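PDB 3S52: putative fumarylacetoacetate hydrolase family protein from Yersinia pestis, which is of unknown function but belongs to the fumarylacetoacetate hydrolase family and forms a two-chain assembly rich in beta strands. Local coordinates for residues 5-10 with 17-22; 90-95 with 173-178; 112-117 with 121-126. All coordinates share one frame; numbering follows the deposited sequence.

Overall arrangement
The three contacts are separate pieces of one subunit: none touches another. Contact 1 ties the loop 5-10 to the lead-in of strand 21-26, and its centre lies about 19 Å from that of contact 2 and about 25 Å from that of contact 3. Contact 2 joins helices 89-95 and 171-181, far apart in sequence; contact 3, a local turn from helix 108-117 into helix 122-125, falls in the chain between them. The centres of contacts 2 and 3 are about 28 Å apart, yet a hydrogen bond between Tyr177 OH of one subunit and Lys123 NZ of the other links them across the dimer. Separate sulfate ions sit at contacts 1 and 3, the latter bonded to Lys125, Ser27 and His32.

Contact 1 of 3, residues 5-10 with 17-22; sequences YQHRDW and FPVNKV. With SO4 (sulfate ion), chain F.
His7 reaches across to the backbone of Phe17 and Pro18 while CG2 of Val19 sits over one face of its ring, toward the rim. CB of His7 leaves the chain toward segment 17-22, and CG, anti to the carbonyl carbon (chi1 -66°), carries the imidazole over to their carbonyls. CD2 comes 3.4 Å from Phe17 O at the ring edge and 3.8 Å from Phe17 CB. NE2 donates to Pro18 O at 3.0 Å; the bond is bent (N-H...O 137°), and although the oxygen lies in the ring plane, the donor stands above the carbonyl plane. CE1 comes next, and ND1 beyond it pairs with Tyr5 OH at 2.8 Å. Bonds at both nitrogens should limit ring rotation, NE2 also having a weak one to Gly187 O, so histidine suits a place needing polar links from one small flat group. CG2 of Val19 makes a CH-pi contact with it, 3.9 Å from the centroid, while CG1 meets the edge of the Tyr5 ring at CD1 (3.7 Å). The branched valine thus serves two aromatics at once. A water adds a bridge from His7 N to Phe17 O. At the far end of the loop, Trp10 NE1 donates to a sulfate. Tyr5 lies against strands 54-56, 131-138 and 189-191, and His7 touches Ile189, so the loop lies over the sheet that strand 21-26 enters.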
loop_
_atom_site.group_PDB
_atom_site.type_symbol
_atom_site.label_atom_id
_atom_site.label_comp_id
_atom_site.label_asym_id
_atom_site.label_seq_id
_atom_site.Cartn_x
_atom_site.Cartn_y
_atom_site.Cartn_z
ATOM N N TYR A 5 -3.480 -7.684 -13.134
ATOM C CA TYR A 5 -2.867 -6.792 -14.095
ATOM C C TYR A 5 -1.528 -7.332 -14.576
ATOM O O TYR A 5 -0.785 -7.946 -13.805
ATOM C CB TYR A 5 -2.667 -5.431 -13.427
ATOM C CG TYR A 5 -1.623 -4.554 -14.077
ATOM C CD1 TYR A 5 -0.298 -4.614 -13.667
ATOM C CD2 TYR A 5 -1.958 -3.663 -15.095
ATOM C CE1 TYR A 5 0.673 -3.820 -14.252
ATOM C CE2 TYR A 5 -0.983 -2.846 -15.683
ATOM C CZ TYR A 5 0.327 -2.938 -15.255
ATOM O OH TYR A 5 1.313 -2.149 -15.812
ATOM N N GLN A 6 -1.220 -7.094 -15.850
ATOM C CA GLN A 6 0.125 -7.336 -16.380
ATOM C C GLN A 6 0.680 -6.084 -17.079
ATOM O O GLN A 6 -0.047 -5.373 -17.775
ATOM C CB GLN A 6 0.113 -8.493 -17.387
ATOM C CG GLN A 6 -0.355 -9.842 -16.836
ATOM C CD GLN A 6 -0.691 -10.819 -17.953
ATOM O OE1 GLN A 6 -1.600 -10.579 -18.753
ATOM N NE2 GLN A 6 0.058 -11.910 -18.031
ATOM N N HIS A 7 1.968 -5.823 -16.901
ATOM C CA HIS A 7 2.621 -4.705 -17.574
ATOM C C HIS A 7 2.590 -4.935 -19.064
ATOM O O HIS A 7 2.745 -6.060 -19.510
ATOM C CB HIS A 7 4.092 -4.628 -17.171
ATOM C CG HIS A 7 4.326 -4.304 -15.726
ATOM N ND1 HIS A 7 3.814 -3.176 -15.124
ATOM C CD2 HIS A 7 5.063 -4.936 -14.782
ATOM C CE1 HIS A 7 4.221 -3.128 -13.868
ATOM N NE2 HIS A 7 4.976 -4.189 -13.633
ATOM N N ARG A 8 2.437 -3.864 -19.831
ATOM C CA ARG A 8 2.400 -3.964 -21.277
ATOM C C ARG A 8 3.133 -2.801 -21.930
ATOM O O ARG A 8 3.237 -1.726 -21.343
ATOM C CB ARG A 8 0.947 -4.029 -21.760
ATOM C CG ARG A 8 0.288 -5.375 -21.445
ATOM C CD ARG A 8 -1.129 -5.473 -21.980
ATOM N NE ARG A 8 -1.765 -6.710 -21.527
ATOM C CZ ARG A 8 -1.479 -7.914 -22.013
ATOM N NH1 ARG A 8 -0.572 -8.048 -22.976
ATOM N NH2 ARG A 8 -2.093 -8.990 -21.537
ATOM N N ASP A 9 3.642 -2.995 -23.145
ATOM C CA ASP A 9 4.160 -1.833 -23.860
ATOM C C ASP A 9 3.035 -1.058 -24.557
ATOM O O ASP A 9 1.868 -1.465 -24.505
ATOM C CB ASP A 9 5.345 -2.176 -24.797
ATOM C CG ASP A 9 4.955 -3.070 -25.976
ATOM O OD1 ASP A 9 3.749 -3.232 -26.242
ATOM O OD2 ASP A 9 5.876 -3.589 -26.660
ATOM N N TRP A 10 3.369 0.065 -25.190
ATOM C CA TRP A 10 2.334 0.884 -25.814
ATOM C C TRP A 10 1.519 0.079 -26.824
ATOM O O TRP A 10 0.319 0.285 -26.973
ATOM C CB TRP A 10 2.909 2.146 -26.488
ATOM C CG TRP A 10 1.826 3.172 -26.722
ATOM C CD1 TRP A 10 1.119 3.388 -27.875
ATOM C CD2 TRP A 10 1.309 4.085 -25.753
ATOM N NE1 TRP A 10 0.200 4.392 -27.678
ATOM C CE2 TRP A 10 0.296 4.831 -26.380
ATOM C CE3 TRP A 10 1.606 4.345 -24.410
ATOM C CZ2 TRP A 10 -0.424 5.818 -25.706
ATOM C CZ3 TRP A 10 0.905 5.318 -23.752
ATOM C CH2 TRP A 10 -0.099 6.050 -24.400
ATOM N N PHE A 17 8.453 -7.823 -16.482
ATOM C CA PHE A 17 8.746 -7.385 -15.118
ATOM C C PHE A 17 7.652 -7.894 -14.196
ATOM O O PHE A 17 6.501 -7.964 -14.598
ATOM C CB PHE A 17 8.747 -5.853 -14.988
ATOM C CG PHE A 17 9.770 -5.145 -15.841
ATOM C CD1 PHE A 17 11.100 -5.106 -15.466
ATOM C CD2 PHE A 17 9.384 -4.486 -16.990
ATOM C CE1 PHE A 17 12.027 -4.430 -16.240
ATOM C CE2 PHE A 17 10.304 -3.817 -17.772
ATOM C CZ PHE A 17 11.628 -3.785 -17.393
ATOM N N PRO A 18 7.998 -8.196 -12.937
ATOM C CA PRO A 18 6.995 -8.512 -11.907
ATOM C C PRO A 18 6.052 -7.334 -11.595
ATOM O O PRO A 18 6.368 -6.169 -11.824
ATOM C CB PRO A 18 7.852 -8.809 -10.667
ATOM C CG PRO A 18 9.215 -9.095 -11.187
ATOM C CD PRO A 18 9.370 -8.240 -12.400
ATOM N N VAL A 19 4.886 -7.646 -11.061
ATOM C CA VAL A 19 3.958 -6.624 -10.628
ATOM C C VAL A 19 3.875 -6.719 -9.113
ATOM O O VAL A 19 3.654 -7.804 -8.578
ATOM C CB VAL A 19 2.581 -6.883 -11.235
ATOM C CG1 VAL A 19 1.531 -5.904 -10.664
ATOM C CG2 VAL A 19 2.674 -6.800 -12.764
ATOM N N ASN A 20 4.114 -5.611 -8.416
ATOM C CA ASN A 20 3.943 -5.610 -6.959
ATOM C C ASN A 20 3.166 -4.421 -6.439
ATOM O O ASN A 20 2.056 -4.571 -5.918
ATOM C CB ASN A 20 5.296 -5.706 -6.237
ATOM C CG ASN A 20 5.901 -7.086 -6.331
ATOM O OD1 ASN A 20 6.797 -7.341 -7.155
ATOM N ND2 ASN A 20 5.406 -8.000 -5.497
ATOM N N LYS A 21 3.754 -3.234 -6.558
ATOM C CA LYS A 21 3.133 -2.041 -5.983
ATOM C C LYS A 21 3.321 -0.802 -6.845
ATOM O O LYS A 21 4.106 -0.792 -7.803
ATOM C CB LYS A 21 3.655 -1.766 -4.559
ATOM C CG LYS A 21 5.161 -1.404 -4.488
ATOM C CD LYS A 21 5.603 -1.109 -3.042
ATOM C CE LYS A 21 7.137 -0.962 -2.929
ATOM N NZ LYS A 21 7.875 -2.209 -3.338
ATOM N N VAL A 22 2.594 0.243 -6.466
ATOM C CA VAL A 22 2.656 1.556 -7.092
ATOM C C VAL A 22 2.897 2.568 -5.964
ATOM O O VAL A 22 2.105 2.635 -5.031
ATOM C CB VAL A 22 1.318 1.869 -7.784
ATOM C CG1 VAL A 22 1.389 3.185 -8.552
ATOM C CG2 VAL A 22 0.932 0.733 -8.696
HETATM S S SO4 F . -0.567 6.414 -30.843
HETATM O O1 SO4 F . -1.359 7.404 -31.571
HETATM O O2 SO4 F . -0.412 5.202 -31.646
HETATM O O3 SO4 F . 0.748 6.991 -30.573
HETATM O O4 SO4 F . -1.255 6.067 -29.604
HETATM O O HOH W 1 3.887 -8.077 -16.371
#

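Contact 2 of 3, residues 90-95 with 173-178; sequences DRVARA and PLISYM
Val92 points its forked side chain at helix 171-181, laying CG1 on Ile175, while CG2 lies mainly on Ser176 and still grazes Ile175 CG2. The valine and isoleucine side chains are set at a slant to one another, both with their CB atoms directed at the opposite helix. With chi1 of 160°, CG1 of Val92 stands anti to the backbone N and rests against Ile175, 3.8 Å from its CB and equally close to CG2. The other branch, CG2, lies 3.7 Å from Ser176 N, with Ser176 CB slightly farther at 4.1 Å. Ile175 offers its short branch: CG2 faces the valine, whereas CG1 is anti to the carbonyl carbon (chi1 -65°) and leads the longer arm elsewhere, the side chain also touching Leu184 and Val190. The short, compact branches of these beta-branched residues are consistent with the close approach, 6.2 Å between Val92 CA and Ser176 CA. Serine fits the same need by being small. Its hydroxyl, anti to the backbone N, is engaged by Ala87 O just before helix 89-95, adding a polar tie beside the apolar one. Elsewhere on helix 171-181, Leu174 and Met178, a selenomethionine here, pack on strand 21-26, Met178 also on Val190 and Leu46. No hydrogen bond passes between 90-95 and 173-178 themselves; their cohesion is van der Waals contact of aliphatic branches with one another and with the backbone of Ser176, so it depends on close fit and on burial of the methyls from water.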
loop_
_atom_site.group_PDB
_atom_site.type_symbol
_atom_site.label_atom_id
_atom_site.label_comp_id
_atom_site.label_asym_id
_atom_site.label_seq_id
_atom_site.Cartn_x
_atom_site.Cartn_y
_atom_site.Cartn_z
ATOM N N ASP A 90 21.680 9.478 -9.349
ATOM C CA ASP A 90 22.252 8.848 -10.539
ATOM C C ASP A 90 21.836 7.377 -10.700
ATOM O O ASP A 90 21.522 6.928 -11.805
ATOM C CB ASP A 90 23.778 8.950 -10.501
ATOM N N ARG A 91 21.804 6.634 -9.603
ATOM C CA ARG A 91 21.351 5.256 -9.679
ATOM C C ARG A 91 19.884 5.199 -10.113
ATOM O O ARG A 91 19.492 4.338 -10.907
ATOM C CB ARG A 91 21.560 4.549 -8.346
ATOM C CG ARG A 91 21.168 3.070 -8.374
ATOM C CD ARG A 91 21.301 2.432 -6.997
ATOM N NE ARG A 91 22.671 2.528 -6.508
ATOM C CZ ARG A 91 23.647 1.699 -6.866
ATOM N NH1 ARG A 91 24.875 1.852 -6.378
ATOM N NH2 ARG A 91 23.393 0.714 -7.719
ATOM N N VAL A 92 19.079 6.128 -9.601
ATOM C CA VAL A 92 17.666 6.214 -9.983
ATOM C C VAL A 92 17.535 6.460 -11.477
ATOM O O VAL A 92 16.827 5.734 -12.175
ATOM C CB VAL A 92 16.898 7.328 -9.202
ATOM C CG1 VAL A 92 15.614 7.723 -9.940
ATOM C CG2 VAL A 92 16.588 6.859 -7.773
ATOM N N ALA A 93 18.228 7.478 -11.970
ATOM C CA ALA A 93 18.196 7.770 -13.401
ATOM C C ALA A 93 18.433 6.512 -14.263
ATOM O O ALA A 93 17.745 6.311 -15.261
ATOM C CB ALA A 93 19.219 8.859 -13.743
ATOM N N ARG A 94 19.393 5.671 -13.873
ATOM C CA ARG A 94 19.775 4.496 -14.668
ATOM C C ARG A 94 18.767 3.358 -14.550
ATOM O O ARG A 94 18.826 2.378 -15.301
ATOM C CB ARG A 94 21.151 3.949 -14.233
ATOM C CG ARG A 94 22.290 4.958 -14.220
ATOM C CD ARG A 94 23.660 4.274 -14.018
ATOM N NE ARG A 94 23.710 3.454 -12.804
ATOM C CZ ARG A 94 24.280 3.836 -11.665
ATOM N NH1 ARG A 94 24.863 5.027 -11.583
ATOM N NH2 ARG A 94 24.273 3.030 -10.608
ATOM N N ALA A 95 17.879 3.459 -13.571
ATOM C CA ALA A 95 16.977 2.364 -13.248
ATOM C C ALA A 95 15.621 2.460 -13.960
ATOM O O ALA A 95 14.815 1.527 -13.911
ATOM C CB ALA A 95 16.769 2.284 -11.724
ATOM N N PRO A 173 14.853 13.086 -8.031
ATOM C CA PRO A 173 14.875 13.237 -6.570
ATOM C C PRO A 173 13.647 12.631 -5.877
ATOM O O PRO A 173 13.744 12.189 -4.728
ATOM C CB PRO A 173 14.903 14.760 -6.358
ATOM C CG PRO A 173 14.551 15.375 -7.724
ATOM C CD PRO A 173 15.022 14.371 -8.741
ATOM N N LEU A 174 12.500 12.616 -6.547
ATOM C CA LEU A 174 11.309 12.035 -5.922
ATOM C C LEU A 174 11.529 10.535 -5.699
ATOM O O LEU A 174 11.317 9.996 -4.604
ATOM C CB LEU A 174 10.062 12.259 -6.794
ATOM C CG LEU A 174 8.745 11.647 -6.288
ATOM C CD1 LEU A 174 8.264 12.317 -5.023
ATOM C CD2 LEU A 174 7.669 11.745 -7.374
ATOM N N ILE A 175 11.968 9.862 -6.749
ATOM C CA ILE A 175 12.136 8.427 -6.673
ATOM C C ILE A 175 13.265 8.101 -5.709
ATOM O O ILE A 175 13.198 7.130 -4.962
ATOM C CB ILE A 175 12.368 7.799 -8.054
ATOM C CG1 ILE A 175 11.119 7.970 -8.919
ATOM C CG2 ILE A 175 12.693 6.323 -7.912
ATOM C CD1 ILE A 175 11.267 7.391 -10.332
ATOM N N SER A 176 14.296 8.936 -5.704
ATOM C CA SER A 176 15.376 8.761 -4.756
ATOM C C SER A 176 14.801 8.818 -3.346
ATOM O O SER A 176 15.038 7.936 -2.520
ATOM C CB SER A 176 16.440 9.842 -4.961
ATOM O OG SER A 176 17.472 9.720 -4.008
ATOM N N TYR A 177 14.019 9.855 -3.084
ATOM C CA TYR A 177 13.365 10.003 -1.790
ATOM C C TYR A 177 12.507 8.786 -1.397
ATOM O O TYR A 177 12.668 8.240 -0.291
ATOM C CB TYR A 177 12.543 11.296 -1.752
ATOM C CG TYR A 177 11.801 11.499 -0.452
ATOM C CD1 TYR A 177 12.479 11.815 0.724
ATOM C CD2 TYR A 177 10.427 11.351 -0.395
ATOM C CE1 TYR A 177 11.790 11.990 1.929
ATOM C CE2 TYR A 177 9.728 11.532 0.796
ATOM C CZ TYR A 177 10.410 11.850 1.951
ATOM O OH TYR A 177 9.693 12.016 3.126
HETATM N N MSE A 178 11.618 8.353 -2.291
HETATM C CA MSE A 178 10.759 7.185 -2.030
HETATM C C MSE A 178 11.577 5.962 -1.619
HETATM O O MSE A 178 11.190 5.200 -0.740
HETATM C CB MSE A 178 9.923 6.813 -3.262
HETATM C CG MSE A 178 8.892 7.840 -3.677
HETATM SE SE MSE A 178 8.182 7.436 -5.485
HETATM C CE MSE A 178 6.629 8.685 -5.448
#

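Contact 3 of 3, residues 112-117 with 121-126; sequences AGFKKA and WEKAKA. With SO4 (sulfate ion), chain E.
Phe114 and Lys115, consecutive on helix 108-117, carry its side of the contact, meeting Trp121, Lys123 and Ala124. Phe114 comes first and buries the most surface. Its CB lies 4.1 Å from Trp121 CD1, and chi1 of -62° places CG anti to the carbonyl carbon, sending the ring toward the second helix. CE2 then comes 3.6 Å from Ala124 N, which meets the ring at its edge and in its plane, and 3.8 Å from Ala124 CB. The side chain of Lys123 crosses the phenylalanine at about a right angle, and Lys123 CB lies 3.8 Å from Phe114 CZ. A large flat side chain is well suited to fill this turn, and alanine leaves it room to come so close. Lys123 gives only its aliphatic part here: its chain bends at chi3, and NZ bonds to Tyr177 OH and Pro44 O of the second subunit.

Lys115 follows, with an extended chain running obliquely past the Trp121 indole. Its CE lies 3.7 Å from Trp121 CZ2, and CG passes near NE1, so the methylenes pack on the aromatic while the ammonium continues toward the sulfate, with Lys115 NZ still 4.1 Å from O4. That ion lies near CH2 and CZ3 of the indole's six-membered ring and accepts a hydrogen bond from Lys125 NZ at 3.2 Å; Ser27 N and His32 NE2 also hold it. Lys125 NZ forms salt bridges as well to Asp104 and Glu73.

Helix 108-117 and the short helix 122-125 are thus two consecutive helices joined by a short link, at the dimer interface of the family's beta-rich fold, beside a bound sulfate that probably came from the crystallisation liquor.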
loop_
_atom_site.group_PDB
_atom_site.type_symbol
_atom_site.label_atom_id
_atom_site.label_comp_id
_atom_site.label_asym_id
_atom_site.label_seq_id
_atom_site.Cartn_x
_atom_site.Cartn_y
_atom_site.Cartn_z
ATOM N N ALA A 112 -11.345 13.171 1.827
ATOM C CA ALA A 112 -11.509 14.384 2.630
ATOM C C ALA A 112 -11.804 14.049 4.096
ATOM O O ALA A 112 -11.281 14.687 5.003
ATOM C CB ALA A 112 -12.573 15.267 2.052
ATOM N N GLY A 113 -12.627 13.038 4.334
ATOM C CA GLY A 113 -12.902 12.618 5.701
ATOM C C GLY A 113 -11.665 12.059 6.398
ATOM O O GLY A 113 -11.412 12.367 7.561
ATOM N N PHE A 114 -10.900 11.226 5.688
ATOM C CA PHE A 114 -9.659 10.663 6.222
ATOM C C PHE A 114 -8.684 11.765 6.650
ATOM O O PHE A 114 -8.097 11.689 7.730
ATOM C CB PHE A 114 -9.004 9.671 5.219
ATOM C CG PHE A 114 -9.867 8.483 4.915
ATOM C CD1 PHE A 114 -10.790 8.043 5.850
ATOM C CD2 PHE A 114 -9.806 7.843 3.686
ATOM C CE1 PHE A 114 -11.610 6.965 5.584
ATOM C CE2 PHE A 114 -10.630 6.765 3.410
ATOM C CZ PHE A 114 -11.537 6.328 4.363
ATOM N N LYS A 115 -8.530 12.789 5.809
ATOM C CA LYS A 115 -7.649 13.920 6.124
ATOM C C LYS A 115 -8.058 14.635 7.410
ATOM O O LYS A 115 -7.220 14.921 8.264
ATOM C CB LYS A 115 -7.604 14.939 4.977
ATOM C CG LYS A 115 -6.897 14.476 3.712
ATOM C CD LYS A 115 -6.780 15.650 2.745
ATOM C CE LYS A 115 -6.405 15.200 1.352
ATOM N NZ LYS A 115 -6.452 16.345 0.394
ATOM N N LYS A 116 -9.346 14.925 7.551
ATOM C CA LYS A 116 -9.819 15.625 8.736
ATOM C C LYS A 116 -9.696 14.778 10.002
ATOM O O LYS A 116 -9.553 15.310 11.100
ATOM C CB LYS A 116 -11.255 16.098 8.537
ATOM C CG LYS A 116 -11.408 17.068 7.388
ATOM C CD LYS A 116 -12.832 17.564 7.275
ATOM C CE LYS A 116 -13.027 18.396 6.024
ATOM N NZ LYS A 116 -14.269 19.211 6.115
ATOM N N ALA A 117 -9.742 13.459 9.849
ATOM C CA ALA A 117 -9.688 12.557 11.000
ATOM C C ALA A 117 -8.268 12.067 11.265
ATOM O O ALA A 117 -8.028 11.341 12.222
ATOM C CB ALA A 117 -10.609 11.355 10.775
ATOM N N TRP A 121 -5.166 6.608 4.077
ATOM C CA TRP A 121 -5.908 6.929 2.865
ATOM C C TRP A 121 -6.318 5.714 2.034
ATOM O O TRP A 121 -7.024 5.870 1.033
ATOM C CB TRP A 121 -5.081 7.856 1.979
ATOM C CG TRP A 121 -4.877 9.252 2.470
ATOM C CD1 TRP A 121 -5.222 9.777 3.695
ATOM C CD2 TRP A 121 -4.270 10.315 1.730
ATOM N NE1 TRP A 121 -4.865 11.109 3.744
ATOM C CE2 TRP A 121 -4.276 11.458 2.555
ATOM C CE3 TRP A 121 -3.700 10.401 0.449
ATOM C CZ2 TRP A 121 -3.744 12.680 2.137
ATOM C CZ3 TRP A 121 -3.176 11.616 0.031
ATOM C CH2 TRP A 121 -3.193 12.737 0.878
ATOM N N GLU A 122 -5.872 4.520 2.431
ATOM C CA GLU A 122 -6.006 3.322 1.587
ATOM C C GLU A 122 -7.408 3.071 1.033
ATOM O O GLU A 122 -7.568 2.684 -0.127
ATOM C CB GLU A 122 -5.529 2.062 2.324
ATOM C CG GLU A 122 -4.014 1.828 2.242
ATOM C CD GLU A 122 -3.236 2.595 3.305
ATOM O OE1 GLU A 122 -3.782 3.578 3.871
ATOM O OE2 GLU A 122 -2.087 2.190 3.588
ATOM N N LYS A 123 -8.430 3.245 1.863
ATOM C CA LYS A 123 -9.775 2.992 1.372
ATOM C C LYS A 123 -10.129 3.941 0.233
ATOM O O LYS A 123 -10.901 3.577 -0.658
ATOM C CB LYS A 123 -10.831 3.072 2.494
ATOM C CG LYS A 123 -10.776 1.939 3.510
ATOM C CD LYS A 123 -12.017 1.931 4.442
ATOM C CE LYS A 123 -11.787 2.704 5.712
ATOM N NZ LYS A 123 -12.930 2.527 6.666
ATOM N N ALA A 124 -9.621 5.174 0.295
ATOM C CA ALA A 124 -9.880 6.163 -0.760
ATOM C C ALA A 124 -8.964 6.064 -1.982
ATOM O O ALA A 124 -9.324 6.525 -3.076
ATOM C CB ALA A 124 -9.833 7.577 -0.200
ATOM N N LYS A 125 -7.734 5.634 -1.755
ATOM C CA LYS A 125 -6.739 5.557 -2.831
ATOM C C LYS A 125 -6.329 4.184 -3.368
ATOM O O LYS A 125 -5.749 4.079 -4.460
ATOM C CB LYS A 125 -5.478 6.282 -2.349
ATOM C CG LYS A 125 -5.673 7.771 -2.159
ATOM C CD LYS A 125 -5.480 8.459 -3.498
ATOM C CE LYS A 125 -5.340 9.957 -3.371
ATOM N NZ LYS A 125 -5.170 10.531 -4.751
ATOM N N ALA A 126 -6.561 3.151 -2.563
ATOM C CA ALA A 126 -6.040 1.803 -2.842
ATOM C C ALA A 126 -7.062 0.780 -3.306
ATOM O O ALA A 126 -6.719 -0.391 -3.497
ATOM C CB ALA A 126 -5.248 1.266 -1.650
HETATM S S SO4 E . -3.683 14.439 -3.670
HETATM O O1 SO4 E . -4.962 14.811 -4.277
HETATM O O2 SO4 E . -3.450 13.020 -3.862
HETATM O O3 SO4 E . -2.581 15.183 -4.286
HETATM O O4 SO4 E . -3.763 14.743 -2.231
#